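Local coordinates for uncharacterized protein (Leishmania major, PDB 2B4W) that is of unknown function but belongs to a family grouped with the beta-fructosidases, consistent with a beta-propeller related to those of glycoside hydrolases, at residues Ser17-Phe22 with Pro251-Lys256; Thr21-Asp26 with Lys68-Ala73; Asp26-Tyr31 with Val49-Ile54; Val30-Val35 with Cys263-Gly268; Gly245-Tyr250 with Ser281-Ser286. All blocks are in the same frame, centred on the assembly; numbering follows the deposited sequence.

Interaction 1: residues Ser17-Phe22 with Pro251-Lys256; sequences SVLLTF and PPCEPK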
# COMPACT_ATOMS: atom_id res chain seq x y z
N SER A 17 -11.87 14.96 1.71
CA SER A 17 -10.43 15.14 1.46
C SER A 17 -9.78 15.76 2.69
O SER A 17 -10.08 16.88 3.11
CB SER A 17 -10.25 15.98 0.19
OG SER A 17 -8.91 16.27 -0.08
N VAL A 18 -8.89 14.98 3.30
CA VAL A 18 -8.24 15.37 4.54
C VAL A 18 -6.78 14.87 4.52
O VAL A 18 -6.45 14.01 3.69
CB VAL A 18 -8.87 14.80 5.82
CG1 VAL A 18 -10.34 15.18 5.97
CG2 VAL A 18 -8.71 13.28 5.85
N LEU A 19 -6.03 15.46 5.46
CA LEU A 19 -4.69 14.97 5.77
C LEU A 19 -4.74 14.40 7.18
O LEU A 19 -5.35 15.00 8.07
CB LEU A 19 -3.62 16.04 5.63
CG LEU A 19 -3.34 16.49 4.19
CD1 LEU A 19 -2.31 17.63 4.20
CD2 LEU A 19 -2.88 15.34 3.31
N LEU A 20 -4.11 13.24 7.36
CA LEU A 20 -4.08 12.67 8.70
C LEU A 20 -3.21 13.56 9.59
O LEU A 20 -2.27 14.18 9.08
CB LEU A 20 -3.52 11.25 8.76
CG LEU A 20 -4.15 10.21 7.83
CD1 LEU A 20 -3.92 8.79 8.33
CD2 LEU A 20 -5.63 10.49 7.67
N THR A 21 -3.53 13.59 10.86
CA THR A 21 -2.70 14.28 11.85
C THR A 21 -2.07 13.17 12.70
O THR A 21 -2.76 12.21 13.06
CB THR A 21 -3.41 15.28 12.77
OG1 THR A 21 -4.34 14.58 13.61
CG2 THR A 21 -4.18 16.31 11.98
N PHE A 22 -0.78 13.27 12.97
CA PHE A 22 -0.04 12.29 13.75
C PHE A 22 0.56 12.97 14.98
O PHE A 22 1.05 14.08 14.82
CB PHE A 22 1.06 11.60 12.95
CG PHE A 22 0.56 10.78 11.77
CD1 PHE A 22 0.37 11.35 10.53
CD2 PHE A 22 0.27 9.45 11.94
CE1 PHE A 22 -0.09 10.58 9.48
CE2 PHE A 22 -0.18 8.67 10.90
CZ PHE A 22 -0.38 9.24 9.65
N PRO A 251 -5.71 17.67 0.45
CA PRO A 251 -5.38 19.07 0.75
C PRO A 251 -3.94 19.42 0.37
O PRO A 251 -3.03 18.60 0.26
CB PRO A 251 -5.58 19.17 2.26
CG PRO A 251 -6.53 18.06 2.60
CD PRO A 251 -6.21 16.96 1.62
N PRO A 252 -3.76 20.71 0.13
CA PRO A 252 -2.43 21.23 -0.17
C PRO A 252 -1.44 20.98 0.97
O PRO A 252 -1.75 21.10 2.16
CB PRO A 252 -2.67 22.73 -0.32
CG PRO A 252 -3.97 22.99 0.38
CD PRO A 252 -4.79 21.75 0.12
N CYS A 253 -0.23 20.61 0.58
CA CYS A 253 0.87 20.39 1.50
C CYS A 253 2.18 20.36 0.70
O CYS A 253 2.19 20.01 -0.48
CB CYS A 253 0.70 19.10 2.30
SG CYS A 253 0.31 17.64 1.31
N GLU A 254 3.28 20.72 1.36
CA GLU A 254 4.60 20.69 0.72
C GLU A 254 5.18 19.31 0.55
O GLU A 254 5.32 18.50 1.48
CB GLU A 254 5.56 21.55 1.56
CG GLU A 254 5.00 22.94 1.82
CD GLU A 254 4.83 23.73 0.53
OE1 GLU A 254 5.85 23.87 -0.18
OE2 GLU A 254 3.70 24.19 0.23
N PRO A 255 5.59 18.95 -0.67
CA PRO A 255 6.21 17.62 -0.80
C PRO A 255 7.57 17.60 -0.09
O PRO A 255 8.03 18.60 0.45
CB PRO A 255 6.37 17.45 -2.31
CG PRO A 255 6.35 18.83 -2.87
CD PRO A 255 5.53 19.67 -1.94
N LYS A 256 8.18 16.42 -0.12
CA LYS A 256 9.50 16.28 0.47
C LYS A 256 10.44 17.21 -0.32
O LYS A 256 11.22 17.97 0.24
CB LYS A 256 10.03 14.85 0.40
CG LYS A 256 11.21 14.58 1.33
CD LYS A 256 11.54 13.10 1.39
CE LYS A 256 12.61 12.80 2.42
NZ LYS A 256 12.15 12.92 3.82

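Interaction 2: residues Thr21-Asp26 with Lys68-Ala73; sequences TFKGVD and KDEFTA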
# COMPACT_ATOMS: atom_id res chain seq x y z
N THR A 21 -3.53 13.59 10.86
CA THR A 21 -2.70 14.28 11.85
C THR A 21 -2.07 13.17 12.70
O THR A 21 -2.76 12.21 13.06
CB THR A 21 -3.41 15.28 12.77
OG1 THR A 21 -4.34 14.58 13.61
CG2 THR A 21 -4.18 16.31 11.98
N PHE A 22 -0.78 13.27 12.97
CA PHE A 22 -0.04 12.29 13.75
C PHE A 22 0.56 12.97 14.98
O PHE A 22 1.05 14.08 14.82
CB PHE A 22 1.06 11.60 12.95
CG PHE A 22 0.56 10.78 11.77
CD1 PHE A 22 0.37 11.35 10.53
CD2 PHE A 22 0.27 9.45 11.94
CE1 PHE A 22 -0.09 10.58 9.48
CE2 PHE A 22 -0.18 8.67 10.90
CZ PHE A 22 -0.38 9.24 9.65
N LYS A 23 0.51 12.31 16.13
CA LYS A 23 1.00 12.76 17.41
C LYS A 23 1.99 11.79 18.02
O LYS A 23 1.93 10.58 17.83
CB LYS A 23 -0.13 13.01 18.40
CG LYS A 23 -1.08 14.13 18.03
CD LYS A 23 -2.43 13.93 18.73
CE LYS A 23 -2.80 15.18 19.51
NZ LYS A 23 -2.78 16.38 18.62
N GLY A 24 2.89 12.38 18.78
CA GLY A 24 3.98 11.68 19.41
C GLY A 24 5.16 11.54 18.45
O GLY A 24 6.12 10.83 18.74
N VAL A 25 5.13 12.17 17.28
CA VAL A 25 6.36 12.11 16.46
C VAL A 25 6.70 13.50 15.94
O VAL A 25 7.03 13.68 14.77
CB VAL A 25 6.24 11.14 15.28
CG1 VAL A 25 5.91 9.74 15.79
CG2 VAL A 25 5.21 11.61 14.27
N ASP A 26 6.60 14.48 16.83
CA ASP A 26 6.89 15.87 16.49
C ASP A 26 8.25 16.03 15.82
O ASP A 26 9.25 15.42 16.22
CB ASP A 26 6.81 16.70 17.77
CG ASP A 26 5.39 16.80 18.30
OD1 ASP A 26 4.42 16.48 17.57
OD2 ASP A 26 5.24 17.21 19.47
N LYS A 68 -10.87 11.44 14.94
CA LYS A 68 -11.15 11.33 13.52
C LYS A 68 -9.94 11.77 12.72
O LYS A 68 -9.54 12.92 12.88
CB LYS A 68 -12.39 12.16 13.14
CG LYS A 68 -12.96 11.80 11.77
CD LYS A 68 -13.49 13.01 11.04
CE LYS A 68 -14.21 12.67 9.75
NZ LYS A 68 -15.06 13.79 9.23
N ASP A 69 -9.35 10.90 11.90
CA ASP A 69 -8.13 11.17 11.13
C ASP A 69 -6.97 11.65 11.99
O ASP A 69 -6.06 12.36 11.56
CB ASP A 69 -8.45 12.15 9.99
CG ASP A 69 -9.55 11.62 9.08
OD1 ASP A 69 -9.47 10.46 8.61
OD2 ASP A 69 -10.51 12.36 8.81
N GLU A 70 -6.94 11.21 13.25
CA GLU A 70 -5.90 11.47 14.22
C GLU A 70 -5.37 10.17 14.84
O GLU A 70 -6.06 9.30 15.36
CB GLU A 70 -6.37 12.37 15.36
CG GLU A 70 -5.26 12.57 16.41
CD GLU A 70 -5.84 13.26 17.64
OE1 GLU A 70 -6.24 14.43 17.51
OE2 GLU A 70 -5.92 12.66 18.72
N PHE A 71 -4.05 10.05 14.78
CA PHE A 71 -3.29 8.86 15.10
C PHE A 71 -2.13 9.15 16.03
O PHE A 71 -1.29 10.02 15.77
CB PHE A 71 -2.81 8.23 13.77
CG PHE A 71 -3.95 7.50 13.05
CD1 PHE A 71 -4.19 6.18 13.36
CD2 PHE A 71 -4.72 8.14 12.11
CE1 PHE A 71 -5.22 5.50 12.74
CE2 PHE A 71 -5.76 7.49 11.48
CZ PHE A 71 -5.99 6.17 11.80
N THR A 72 -2.06 8.42 17.15
CA THR A 72 -0.96 8.64 18.08
C THR A 72 -0.01 7.46 18.15
O THR A 72 -0.37 6.28 18.22
CB THR A 72 -1.46 8.95 19.50
OG1 THR A 72 -2.18 10.18 19.51
CG2 THR A 72 -0.31 9.20 20.45
N ALA A 73 1.28 7.78 18.13
CA ALA A 73 2.27 6.71 18.06
C ALA A 73 2.17 5.85 19.30
O ALA A 73 1.95 6.38 20.39
CB ALA A 73 3.66 7.34 17.91

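Interaction 3: residues Asp26-Tyr31 with Val49-Ile54; sequences DGYDVY and VEKRDI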
# COMPACT_ATOMS: atom_id res chain seq x y z
N ASP A 26 6.60 14.48 16.83
CA ASP A 26 6.89 15.87 16.49
C ASP A 26 8.25 16.03 15.82
O ASP A 26 9.25 15.42 16.22
CB ASP A 26 6.81 16.70 17.77
CG ASP A 26 5.39 16.80 18.30
OD1 ASP A 26 4.42 16.48 17.57
OD2 ASP A 26 5.24 17.21 19.47
N GLY A 27 8.37 16.81 14.75
CA GLY A 27 9.70 16.97 14.15
C GLY A 27 9.88 16.10 12.92
O GLY A 27 10.74 16.40 12.09
N TYR A 28 9.05 15.05 12.86
CA TYR A 28 9.08 14.11 11.75
C TYR A 28 7.91 14.23 10.79
O TYR A 28 6.81 14.66 11.12
CB TYR A 28 9.11 12.67 12.26
CG TYR A 28 10.38 12.25 12.93
CD1 TYR A 28 10.58 12.56 14.27
CD2 TYR A 28 11.36 11.56 12.23
CE1 TYR A 28 11.76 12.17 14.88
CE2 TYR A 28 12.54 11.17 12.85
CZ TYR A 28 12.73 11.48 14.17
OH TYR A 28 13.89 11.10 14.81
N ASP A 29 8.18 13.80 9.55
CA ASP A 29 7.13 13.54 8.58
C ASP A 29 6.67 12.09 8.81
O ASP A 29 7.44 11.25 9.29
CB ASP A 29 7.61 13.67 7.15
CG ASP A 29 7.70 15.08 6.63
OD1 ASP A 29 7.08 15.97 7.25
OD2 ASP A 29 8.38 15.30 5.61
N VAL A 30 5.43 11.83 8.47
CA VAL A 30 4.84 10.50 8.50
C VAL A 30 4.12 10.30 7.17
O VAL A 30 3.29 11.15 6.84
CB VAL A 30 3.83 10.31 9.64
CG1 VAL A 30 3.27 8.89 9.54
CG2 VAL A 30 4.48 10.56 11.00
N TYR A 31 4.44 9.26 6.43
CA TYR A 31 3.90 9.12 5.08
C TYR A 31 4.00 7.64 4.68
O TYR A 31 4.41 6.88 5.55
CB TYR A 31 4.61 10.03 4.11
CG TYR A 31 6.07 9.84 3.86
CD1 TYR A 31 7.05 10.28 4.74
CD2 TYR A 31 6.48 9.22 2.69
CE1 TYR A 31 8.38 10.07 4.44
CE2 TYR A 31 7.80 9.01 2.38
CZ TYR A 31 8.76 9.45 3.28
OH TYR A 31 10.08 9.23 2.96
N VAL A 49 8.20 7.02 9.18
CA VAL A 49 8.65 8.16 9.94
C VAL A 49 10.08 8.55 9.58
O VAL A 49 11.06 7.83 9.73
CB VAL A 49 8.53 7.89 11.45
CG1 VAL A 49 8.71 9.17 12.24
CG2 VAL A 49 7.16 7.26 11.71
N GLU A 50 10.19 9.77 9.06
CA GLU A 50 11.44 10.30 8.56
C GLU A 50 11.39 11.82 8.58
O GLU A 50 10.36 12.45 8.34
CB GLU A 50 11.69 9.70 7.19
CG GLU A 50 12.92 10.20 6.43
CD GLU A 50 12.98 9.53 5.07
OE1 GLU A 50 12.30 9.98 4.14
OE2 GLU A 50 13.70 8.53 4.91
N LYS A 51 12.55 12.38 8.90
CA LYS A 51 12.90 13.78 8.83
C LYS A 51 12.75 14.30 7.42
O LYS A 51 13.17 13.69 6.43
CB LYS A 51 14.34 13.97 9.33
CG LYS A 51 14.40 14.48 10.76
CD LYS A 51 15.75 15.02 11.19
CE LYS A 51 16.42 16.03 10.29
NZ LYS A 51 16.79 17.34 10.89
N ARG A 52 12.09 15.46 7.27
CA ARG A 52 11.86 15.91 5.92
C ARG A 52 13.14 16.25 5.16
O ARG A 52 13.21 16.07 3.94
CB ARG A 52 10.94 17.14 5.86
CG ARG A 52 10.51 17.23 4.39
CD ARG A 52 9.49 18.28 4.10
NE ARG A 52 8.24 18.10 4.83
CZ ARG A 52 7.32 19.05 4.95
NH1 ARG A 52 7.50 20.23 4.37
NH2 ARG A 52 6.23 18.78 5.64
N ASP A 53 14.15 16.74 5.88
CA ASP A 53 15.35 17.15 5.14
C ASP A 53 16.40 16.07 5.01
O ASP A 53 17.58 16.40 4.82
CB ASP A 53 15.98 18.37 5.83
CG ASP A 53 16.23 18.09 7.30
OD1 ASP A 53 16.13 16.90 7.66
OD2 ASP A 53 16.53 19.03 8.05
N ILE A 54 16.04 14.80 5.07
CA ILE A 54 17.03 13.76 4.79
C ILE A 54 16.38 12.54 4.14
O ILE A 54 15.19 12.29 4.35
CB ILE A 54 17.78 13.38 6.08
CG1 ILE A 54 18.24 11.94 6.20
CG2 ILE A 54 16.91 13.75 7.28
CD1 ILE A 54 19.62 11.73 6.78
O HOH W 1 10.89 17.02 9.48

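Interaction 4: residues Val30-Val35 with Cys263-Gly268; sequences VYNCSV and CVFASG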
# COMPACT_ATOMS: atom_id res chain seq x y z
N VAL A 30 5.43 11.83 8.47
CA VAL A 30 4.84 10.50 8.50
C VAL A 30 4.12 10.30 7.17
O VAL A 30 3.29 11.15 6.84
CB VAL A 30 3.83 10.31 9.64
CG1 VAL A 30 3.27 8.89 9.54
CG2 VAL A 30 4.48 10.56 11.00
N TYR A 31 4.44 9.26 6.43
CA TYR A 31 3.90 9.12 5.08
C TYR A 31 4.00 7.64 4.68
O TYR A 31 4.41 6.88 5.55
CB TYR A 31 4.61 10.03 4.11
CG TYR A 31 6.07 9.84 3.86
CD1 TYR A 31 7.05 10.28 4.74
CD2 TYR A 31 6.48 9.22 2.69
CE1 TYR A 31 8.38 10.07 4.44
CE2 TYR A 31 7.80 9.01 2.38
CZ TYR A 31 8.76 9.45 3.28
OH TYR A 31 10.08 9.23 2.96
N ASN A 32 3.61 7.36 3.46
CA ASN A 32 3.49 6.04 2.88
C ASN A 32 3.14 4.99 3.94
O ASN A 32 3.87 4.04 4.22
CB ASN A 32 4.78 5.69 2.15
CG ASN A 32 5.03 6.61 0.97
OD1 ASN A 32 4.21 7.45 0.61
ND2 ASN A 32 6.19 6.43 0.36
N CYS A 33 1.97 5.19 4.53
CA CYS A 33 1.51 4.32 5.62
C CYS A 33 1.08 2.97 5.08
O CYS A 33 0.89 2.79 3.88
CB CYS A 33 0.36 5.02 6.33
SG CYS A 33 0.88 6.50 7.25
N SER A 34 0.87 2.02 6.00
CA SER A 34 0.13 0.82 5.62
C SER A 34 -1.34 1.18 5.41
O SER A 34 -1.79 2.29 5.74
CB SER A 34 0.19 -0.27 6.67
OG SER A 34 -0.32 0.16 7.90
N VAL A 35 -2.13 0.23 4.92
CA VAL A 35 -3.59 0.51 5.00
C VAL A 35 -3.98 0.52 6.44
O VAL A 35 -3.38 -0.20 7.27
CB VAL A 35 -4.38 -0.54 4.21
CG1 VAL A 35 -4.19 -1.89 4.85
CG2 VAL A 35 -5.85 -0.17 4.18
N CYS A 263 3.11 13.71 -6.82
CA CYS A 263 3.28 12.37 -6.32
C CYS A 263 2.33 11.94 -5.20
O CYS A 263 2.31 12.60 -4.17
CB CYS A 263 4.71 12.21 -5.77
SG CYS A 263 5.06 10.60 -4.98
N VAL A 264 1.56 10.86 -5.35
CA VAL A 264 0.88 10.21 -4.24
C VAL A 264 1.11 8.69 -4.31
O VAL A 264 1.08 8.11 -5.38
CB VAL A 264 -0.64 10.41 -4.18
CG1 VAL A 264 -0.99 11.80 -3.66
CG2 VAL A 264 -1.24 10.12 -5.54
N PHE A 265 1.35 8.08 -3.16
CA PHE A 265 1.74 6.67 -3.16
C PHE A 265 0.78 5.89 -2.28
O PHE A 265 0.84 6.09 -1.05
CB PHE A 265 3.17 6.66 -2.65
CG PHE A 265 3.84 5.32 -2.47
CD1 PHE A 265 3.65 4.60 -1.29
CD2 PHE A 265 4.64 4.79 -3.46
CE1 PHE A 265 4.26 3.37 -1.13
CE2 PHE A 265 5.26 3.55 -3.30
CZ PHE A 265 5.07 2.84 -2.13
N ALA A 266 -0.06 5.10 -2.91
CA ALA A 266 -1.20 4.42 -2.33
C ALA A 266 -0.87 3.62 -1.09
O ALA A 266 0.14 2.90 -1.01
CB ALA A 266 -1.84 3.49 -3.37
N SER A 267 -1.73 3.73 -0.09
CA SER A 267 -1.61 2.91 1.12
C SER A 267 -2.59 1.75 1.08
O SER A 267 -2.22 0.59 1.18
CB SER A 267 -1.83 3.77 2.36
OG SER A 267 -0.90 4.83 2.41
N GLY A 268 -3.87 2.08 0.90
CA GLY A 268 -4.92 1.10 0.62
C GLY A 268 -6.30 1.70 0.78
O GLY A 268 -6.49 2.87 1.13
O HOH W 2 1.55 3.90 1.44

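Interaction 5: residues Gly245-Tyr250 with Ser281-Ser286; sequences GTKSCY and SGVGDS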
# COMPACT_ATOMS: atom_id res chain seq x y z
N GLY A 245 -6.88 8.54 -7.66
CA GLY A 245 -6.36 9.64 -6.92
C GLY A 245 -5.09 10.24 -7.49
O GLY A 245 -4.27 9.61 -8.14
N THR A 246 -4.93 11.51 -7.19
CA THR A 246 -3.74 12.30 -7.42
C THR A 246 -3.58 13.27 -6.26
O THR A 246 -4.44 13.37 -5.38
CB THR A 246 -3.81 13.12 -8.72
OG1 THR A 246 -4.97 13.97 -8.59
CG2 THR A 246 -4.05 12.29 -9.96
N LYS A 247 -2.47 13.99 -6.30
CA LYS A 247 -2.02 15.02 -5.37
C LYS A 247 -3.09 16.08 -5.13
O LYS A 247 -3.32 16.52 -4.01
CB LYS A 247 -0.76 15.72 -5.91
CG LYS A 247 0.35 16.12 -5.02
CD LYS A 247 0.02 16.40 -3.58
CE LYS A 247 1.17 17.17 -2.92
NZ LYS A 247 0.69 18.52 -2.54
N SER A 248 -3.73 16.52 -6.22
CA SER A 248 -4.72 17.58 -6.09
C SER A 248 -6.01 17.13 -5.43
O SER A 248 -6.88 17.97 -5.18
CB SER A 248 -5.09 18.13 -7.47
OG SER A 248 -5.56 17.02 -8.23
N CYS A 249 -6.15 15.84 -5.18
CA CYS A 249 -7.33 15.27 -4.54
C CYS A 249 -7.35 15.46 -3.03
O CYS A 249 -8.41 15.40 -2.40
CB CYS A 249 -7.37 13.76 -4.78
SG CYS A 249 -7.82 13.33 -6.45
N TYR A 250 -6.16 15.63 -2.49
CA TYR A 250 -5.83 15.78 -1.09
C TYR A 250 -5.53 17.24 -0.78
O TYR A 250 -5.14 17.97 -1.69
CB TYR A 250 -4.61 14.92 -0.72
CG TYR A 250 -4.81 13.46 -1.07
CD1 TYR A 250 -4.59 12.97 -2.35
CD2 TYR A 250 -5.23 12.56 -0.09
CE1 TYR A 250 -4.78 11.63 -2.68
CE2 TYR A 250 -5.42 11.23 -0.41
CZ TYR A 250 -5.20 10.77 -1.68
OH TYR A 250 -5.40 9.42 -1.96
N SER A 281 -3.40 7.38 1.44
CA SER A 281 -2.26 7.50 0.56
C SER A 281 -1.14 8.33 1.19
O SER A 281 -1.43 9.26 1.94
CB SER A 281 -2.65 8.20 -0.74
OG SER A 281 -1.67 8.03 -1.75
N GLY A 282 0.09 7.96 0.82
CA GLY A 282 1.20 8.87 1.08
C GLY A 282 1.02 10.05 0.11
O GLY A 282 0.58 9.83 -1.02
N VAL A 283 1.36 11.24 0.57
CA VAL A 283 1.21 12.47 -0.18
C VAL A 283 2.54 13.23 -0.26
O VAL A 283 3.10 13.59 0.79
CB VAL A 283 0.13 13.34 0.49
CG1 VAL A 283 0.04 14.69 -0.20
CG2 VAL A 283 -1.22 12.62 0.48
N GLY A 284 3.07 13.47 -1.45
CA GLY A 284 4.31 14.24 -1.60
C GLY A 284 5.52 13.71 -0.88
O GLY A 284 6.50 14.45 -0.71
N ASP A 285 5.52 12.45 -0.44
CA ASP A 285 6.53 11.82 0.38
C ASP A 285 6.74 12.59 1.68
O ASP A 285 7.82 12.55 2.28
CB ASP A 285 7.88 11.64 -0.33
CG ASP A 285 7.97 10.32 -1.08
OD1 ASP A 285 6.93 9.69 -1.37
OD2 ASP A 285 9.09 9.89 -1.42
N SER A 286 5.70 13.29 2.12
CA SER A 286 5.76 14.03 3.38
C SER A 286 4.57 13.93 4.30
O SER A 286 4.71 14.17 5.52
CB SER A 286 5.93 15.52 3.02
OG SER A 286 4.80 16.04 2.35

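Interaction 1: residues Ser17-Phe22 with Pro251-Lys256
Leu19 lies along the ring of Pro251, the two side chains passing each other head to tail. Leu19 CG is 3.9 Å from Pro251 CD, and the leucine methyls sit slightly farther from the ring. With CG turned away from the carbonyl carbon (chi1 -70°) and the chain extended beyond it, CD1 continues past the proline to Cys253, 3.9 Å from Cys253 CB and equally far from Cys253 SG. One leucine therefore spans two positions of the 251-256 loop. The same proline ring also meets backbone: Pro251 CG is 3.7 Å from Val18 CA, while Pro251 CD is 3.6 Å from Val18 O. Ser17 adds the tightest approach, its OG standing 3.3 Å from Pro251 CD. This approach is packing; the hydrogen bond of the Ser17 hydroxyl goes to Cys249 O, just before Pro251 in the chain. No hydrogen bond crosses between the segments themselves, and the 222 Å² they bury comes from packing alone. The contact lies near the surface, where strand 16-23 carries the loop that joins strands 238-245 and 264-271. The same strand pairs with 287-293 through Val18 and Arg290, while Cys253 rests on His287 of that neighbour and on Val283 of strand 277-283.

Interaction 2: residues Thr21-Asp26 with Lys68-Ala73
This is parallel strand pairing: strand 21-23 runs beside strand 70-73 in the mixed sheet, their axes 4.7 Å apart and their directions differing by 24°. Thr21 pairs with Glu70, Phe22 with Phe71 and Lys23 with Thr72. Backbone hydrogen bonds alternate across the pair as parallel strands require. Thr21 N donates to Asp69 O (2.9 Å) and Phe71 N returns a bond to Thr21 O (3.0 Å). One step on, Lys23 N reaches Phe71 O at 2.9 Å, and Ala73 N meets Lys23 O at the same distance. On one face Phe22 and Phe71 extend as neighbours in a common direction, with Phe22 CD2 3.8 Å from Phe71 CB; the Phe22 ring also meets Phe63 edge-to-face. On the other face the Lys23 chain crosses the carboxylate end of Glu70, bringing Lys23 CD to 3.6 Å from Glu70 CD. The chemistry thus divides by face: apolar packing of the Phe22 ring against Phe71 CB on one, and on the other mostly alkyl contact, with Lys23 NZ and Glu70 OE1 as opposite charges 4.1 Å apart, near each other without forming a salt bridge.

Interaction 3: residues Asp26-Tyr31 with Val49-Ile54
Asp29 meets Glu50 through two backbone bonds and Arg52 through its carboxylate. Asp29 N donates to Glu50 O at 2.8 Å, and Glu50 N returns a bond to Asp29 O at 3.1 Å; this is an antiparallel hydrogen-bonded pair, followed by the non-hydrogen-bonded pair Val30-Val49. Beyond it the salt bridge is carried by Arg52 NE, 2.9 Å from Asp29 OD2. OD2 accepts through its syn lone pair and lies in the guanidinium plane; the two flat groups are 27° apart, nearly coplanar. Asp29 OD1 receives weak bonds from NE and NH2. Tyr31 OH donates to Glu50 OE1 at 2.6 Å, arriving 44° out of the carboxylate plane. OE1 also takes a salt bridge from Lys256 NZ, and OE2 accepts from Ala57 N, so both oxygens of this buried group are engaged. Water 1 links the outer ends of the segments, donating to Gly27 O (2.7 Å) and accepting from Arg52 N (3.0 Å). The apolar part is Tyr28 CB on Val49 CG1 at 3.5 Å, with Val30 and Val49 also touching. Where strands 29-31 and 42-50 diverge, then, side chains and a water replace the regular pairing, and the Lys51-Ile54 turn is tied back by the Asp29-Arg52 salt bridge, with water 1 linking Arg52 N to Gly27 O.

Interaction 4: residues Val30-Val35 with Cys263-Gly268
Asn32 turns CG away from its own carbonyl carbon (chi1 -64°), while Phe265 places its ring trans to the backbone N (chi1 177°), and these two settings bring Asn32 ND2 over one face of the ring, with CG and OD1 beside its CD1 corner. The planes are 28° apart and the overlap is offset to the CD1 side. The closest approaches are all to that atom: Asn32 CG is 3.3 Å from Phe265 CD1, and both Asn32 OD1 and Asn32 ND2 are 3.5 Å from Phe265 CD1. The amide nitrogen is bonded to Asp83 OD1, consistent with the modelled orientation of the amide. Phe265 in turn meets the ring of His208. The contact is wholly buried, its centre about 6 Å from the centre of the chain, where the loop leaving strand 29-31 runs alongside strand 264-271 on its way to strand 37-39. Such a position is consistent with the interior of a beta-propeller, the fold of the beta-fructosidase clan. Further along, the two backbones keep nearly the same direction without pairing as strands. Glu288 bridges them, one carboxylate oxygen taking Cys33 N and the other bonded to Ser267 OG, which also stands 3.1 Å from Cys33 O. Water 2 is placed to donate to Cys33 O at 2.8 Å and Ala266 O at 3.0 Å, although it has more acceptors around it than protons. Ser267 and Gly268 form a classic beta bulge, both facing Tyr280 of the adjoining strand. At this bulge the Val35 side chain settles on the glycine backbone, with Val35 CG2 3.9 Å from Gly268 CA.

Interaction 5: residues Gly245-Tyr250 with Ser281-Ser286
Ser281 comes first, its CB 3.2 Å from Tyr250 OH and nearer to the phenol end of the ring than to any other part of it. Its hydroxyl is swung trans to the backbone N (chi1 -165°) and bonds Gly282 O at 3.0 Å, which leaves Ser281 OG 4.0 Å from Tyr250 OH. The two hydroxyls are linked indirectly through one amide: Asn226 OD1 is bonded to Tyr250 OH and Asn226 ND2 to Ser281 OG. Gly282 contributes through its backbone, pairing with Phe265 of strand 264-271. Val283 carries the main apolar contact by splitting its branches. CG2 sits over a face of the Tyr250 ring, 4.2 Å from the centroid and 22° off the normal, a CH-pi contact offset toward the rim. CG1 turns to the lysine, 3.8 Å from Lys247 CD, where the bent aliphatic chain crosses the valine at about a right angle. The charged end of Lys247 goes past it to Cys253 O. Gly284, with positive phi, leads the chain out of the strand; its N and O bond Cys263 and Lys256. The turn is closed when Ser286 N reaches back to Val283 O at 2.9 Å. In the other segment, the 3-10 turn 247-249 is braced by Cys249 N bonding Thr246 O at 3.0 Å. The chemistry is thus that of an apolar contact whose flanking polar groups are bonded elsewhere: Val283 is shared between ring and lysine chain, the polar ends of Tyr250 and Lys247 find third residues, and Ser281 OG is held by both Gly282 O and Asn226.

All five contacts reach the mixed sheet that starts with strand 16-23. Interactions 1 and 2 share Thr21 and Phe22 on that strand; interactions 3 and 4 share strand 29-31, centres about 14 Å apart. Interactions 4 and 5, centres about 8 Å apart, use neighbouring strands 264-271 and 277-283; the centres of interactions 5 and 1 are about 7 Å apart. Segments lie 18, 31 and 42 residues apart in interactions 3, 5 and 2, but over 220 in 1 and 4. Along the chain 1 and 4 cross, and 2 closes before 5 opens. Strand 16-23 pairs with late strand 287-293, consistent with ring closure in a propeller, as in the beta-fructosidase clan.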